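Local atomic coordinates of putative aldo/keto reductase (Salmonella enterica subsp. enterica serovar Typhimurium, PDB entry 4R9O), a protein that probably acts as an NADP-dependent oxidoreductase of the aldo/keto reductase family, though its natural substrate is not established. Residues 84-89 against 127-132. Numbering follows the deposited sequence.
Sequences VTKCGI and MLLIHR
Four backbone hydrogen bonds join Thr85 and Cys87 to Met127, Leu129 and His131. Thr85 N donates to Met127 O, and Leu129 N returns a bond to Thr85 O at 2.8 Å. Cys87 N then reaches Leu129 O at 3.1 Å, and His131 N closes the ladder on Cys87 O. These are neighbouring parallel strands of the TIM barrel.

Apolar groups meet on both sides of the sheet. Val84 CG1 lies 3.9 Å from both Met127 CE and Leu129 CG, on the barrel-core side. On the other side the Thr85 methyl CG2 meets Leu128 CD1, packed against helix 106-119; Leu128 also touches helix 139-151.

The His131 ring is held between two aliphatic groups by CH-pi contacts. Lys86 CD sits over one face, 3.6 Å from the ring centroid, and Ile89 CD1 over the opposite face at 3.5 Å. A chi1 of -155°, roughly anti, swings the ring into this slot. Asp53, Tyr58, Lys86 and His131 are consistent with the catalytic tetrad of aldo/keto reductases. Lys86 NZ pairs with Asp53 and bonds Tyr58 OH, the probable proton donor. A water in the ring plane bridges His131 ND1 and Ile89 N, while NE2 bonds Glu224 of the second subunit.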
ATOM      1  N   VAL C  84     -20.458  31.289  -4.403  1.00 26.84           N
ATOM      2  CA  VAL C  84     -19.123  30.765  -4.179  1.00 25.91           C
ATOM      3  C   VAL C  84     -18.595  30.292  -5.516  1.00 27.76           C
ATOM      4  O   VAL C  84     -19.284  29.559  -6.229  1.00 27.01           O
ATOM      5  CB  VAL C  84     -19.112  29.588  -3.179  1.00 24.55           C
ATOM      6  CG1 VAL C  84     -17.670  29.069  -2.979  1.00 24.30           C
ATOM      7  CG2 VAL C  84     -19.740  29.977  -1.837  1.00 29.88           C
ATOM      8  N   THR C  85     -17.385  30.707  -5.871  1.00 28.61           N
ATOM      9  CA  THR C  85     -16.768  30.151  -7.063  1.00 27.61           C
ATOM     10  C   THR C  85     -15.286  29.857  -6.825  1.00 27.36           C
ATOM     11  O   THR C  85     -14.766  30.083  -5.726  1.00 27.92           O
ATOM     12  CB  THR C  85     -16.950  31.075  -8.285  1.00 28.33           C
ATOM     13  OG1 THR C  85     -16.548  30.370  -9.467  1.00 28.33           O
ATOM     14  CG2 THR C  85     -16.146  32.361  -8.134  1.00 30.52           C
ATOM     15  N   LYS C  86     -14.623  29.306  -7.840  1.00 27.33           N
ATOM     16  CA  LYS C  86     -13.268  28.791  -7.675  1.00 28.44           C
ATOM     17  C   LYS C  86     -12.408  29.031  -8.895  1.00 30.10           C
ATOM     18  O   LYS C  86     -12.922  29.235  -9.990  1.00 29.11           O
ATOM     19  CB  LYS C  86     -13.272  27.282  -7.387  1.00 27.21           C
ATOM     20  CG  LYS C  86     -14.401  26.752  -6.546  1.00 28.31           C
ATOM     21  CD  LYS C  86     -14.212  25.254  -6.332  1.00 30.94           C
ATOM     22  CE  LYS C  86     -15.427  24.609  -5.694  1.00 30.43           C
ATOM     23  NZ  LYS C  86     -16.620  24.642  -6.591  1.00 33.38           N
ATOM     24  N   CYS C  87     -11.093  28.968  -8.691  1.00 25.31           N
ATOM     25  CA  CYS C  87     -10.118  28.985  -9.771  1.00 26.57           C
ATOM     26  C   CYS C  87      -8.892  28.173  -9.348  1.00 29.91           C
ATOM     27  O   CYS C  87      -8.756  27.823  -8.174  1.00 30.14           O
ATOM     28  CB  CYS C  87      -9.714  30.415 -10.134  1.00 27.16           C
ATOM     29  SG  CYS C  87      -8.763  31.285  -8.866  1.00 35.70           S
ATOM     30  N   GLY C  88      -8.012  27.869 -10.298  1.00 26.84           N
ATOM     31  CA  GLY C  88      -6.812  27.110  -9.995  1.00 27.41           C
ATOM     32  C   GLY C  88      -6.579  25.935 -10.922  1.00 30.81           C
ATOM     33  O   GLY C  88      -5.443  25.482 -11.099  1.00 30.09           O
ATOM     34  N   ILE C  89      -7.643  25.445 -11.548  1.00 30.45           N
ATOM     35  CA  ILE C  89      -7.486  24.340 -12.487  1.00 30.18           C
ATOM     36  C   ILE C  89      -7.523  24.831 -13.942  1.00 30.51           C
ATOM     37  O   ILE C  89      -8.268  25.753 -14.288  1.00 29.98           O
ATOM     38  CB  ILE C  89      -8.560  23.266 -12.250  1.00 29.58           C
ATOM     39  CG1 ILE C  89      -8.487  22.767 -10.798  1.00 30.88           C
ATOM     40  CG2 ILE C  89      -8.393  22.101 -13.222  1.00 29.60           C
ATOM     41  CD1 ILE C  89      -9.571  21.773 -10.435  1.00 29.55           C
ATOM     42  N   MET C 127     -17.609  34.384  -1.934  1.00 24.98           N
ATOM     43  CA  MET C 127     -16.397  33.650  -1.613  1.00 24.24           C
ATOM     44  C   MET C 127     -15.682  33.107  -2.853  1.00 29.28           C
ATOM     45  O   MET C 127     -16.309  32.640  -3.800  1.00 26.99           O
ATOM     46  CB  MET C 127     -16.715  32.503  -0.632  1.00 24.28           C
ATOM     47  CG  MET C 127     -15.487  31.694  -0.202  1.00 28.60           C
ATOM     48  SD  MET C 127     -15.740  30.748   1.327  1.00 38.44           S
ATOM     49  CE  MET C 127     -16.924  29.510   0.800  1.00 40.10           C
ATOM     50  N   LEU C 128     -14.354  33.189  -2.836  1.00 28.33           N
ATOM     51  CA  LEU C 128     -13.527  32.616  -3.891  1.00 27.78           C
ATOM     52  C   LEU C 128     -12.612  31.541  -3.302  1.00 28.29           C
ATOM     53  O   LEU C 128     -11.964  31.764  -2.273  1.00 25.81           O
ATOM     54  CB  LEU C 128     -12.704  33.706  -4.582  1.00 28.08           C
ATOM     55  CG  LEU C 128     -11.767  33.265  -5.715  1.00 31.44           C
ATOM     56  CD1 LEU C 128     -12.535  32.773  -6.950  1.00 31.16           C
ATOM     57  CD2 LEU C 128     -10.823  34.383  -6.093  1.00 30.19           C
ATOM     58  N   LEU C 129     -12.571  30.380  -3.951  1.00 25.05           N
ATOM     59  CA  LEU C 129     -11.753  29.263  -3.486  1.00 24.00           C
ATOM     60  C   LEU C 129     -10.597  28.938  -4.442  1.00 24.17           C
ATOM     61  O   LEU C 129     -10.727  29.080  -5.651  1.00 26.75           O
ATOM     62  CB  LEU C 129     -12.611  28.007  -3.311  1.00 24.74           C
ATOM     63  CG  LEU C 129     -13.917  28.041  -2.514  1.00 27.06           C
ATOM     64  CD1 LEU C 129     -14.521  26.632  -2.469  1.00 28.20           C
ATOM     65  CD2 LEU C 129     -13.700  28.595  -1.108  1.00 24.26           C
ATOM     66  N   ILE C 130      -9.469  28.505  -3.890  1.00 24.14           N
ATOM     67  CA  ILE C 130      -8.477  27.768  -4.662  1.00 23.67           C
ATOM     68  C   ILE C 130      -9.004  26.341  -4.819  1.00 23.73           C
ATOM     69  O   ILE C 130      -9.237  25.628  -3.828  1.00 22.74           O
ATOM     70  CB  ILE C 130      -7.079  27.746  -3.982  1.00 27.61           C
ATOM     71  CG1 ILE C 130      -6.660  29.154  -3.549  1.00 27.37           C
ATOM     72  CG2 ILE C 130      -6.030  27.134  -4.924  1.00 28.09           C
ATOM     73  CD1 ILE C 130      -6.397  30.110  -4.732  1.00 30.35           C
ATOM     74  N   HIS C 131      -9.191  25.932  -6.068  1.00 25.16           N
ATOM     75  CA  HIS C 131      -9.928  24.715  -6.394  1.00 26.91           C
ATOM     76  C   HIS C 131      -9.199  23.451  -5.947  1.00 27.94           C
ATOM     77  O   HIS C 131      -9.812  22.489  -5.458  1.00 26.50           O
ATOM     78  CB  HIS C 131     -10.179  24.672  -7.902  1.00 25.31           C
ATOM     79  CG  HIS C 131     -11.369  23.851  -8.309  1.00 24.77           C
ATOM     80  ND1 HIS C 131     -12.013  24.031  -9.510  1.00 24.44           N
ATOM     81  CD2 HIS C 131     -12.017  22.844  -7.673  1.00 24.67           C
ATOM     82  CE1 HIS C 131     -13.018  23.173  -9.602  1.00 26.52           C
ATOM     83  NE2 HIS C 131     -13.040  22.441  -8.503  1.00 27.17           N
ATOM     84  N   ARG C 132      -7.882  23.469  -6.099  1.00 27.49           N
ATOM     85  CA  ARG C 132      -7.080  22.307  -5.752  1.00 29.81           C
ATOM     86  C   ARG C 132      -5.681  22.742  -5.302  1.00 28.34           C
ATOM     87  O   ARG C 132      -5.187  23.788  -5.737  1.00 26.89           O
ATOM     88  CB  ARG C 132      -7.015  21.333  -6.940  1.00 33.63           C
ATOM     89  CG  ARG C 132      -7.417  19.904  -6.525  1.00 46.92           C
ATOM     90  CD  ARG C 132      -8.073  19.052  -7.606  1.00 49.24           C
ATOM     91  NE  ARG C 132      -9.445  18.702  -7.235  1.00 53.02           N
ATOM     92  CZ  ARG C 132     -10.481  18.666  -8.076  1.00 59.42           C
ATOM     93  NH1 ARG C 132     -10.306  18.913  -9.367  1.00 62.31           N
ATOM     94  NH2 ARG C 132     -11.691  18.351  -7.633  1.00 61.24           N
TER
HETATM   95  O   HOH W   1     -10.525  25.989 -11.105  1.00 35.29           O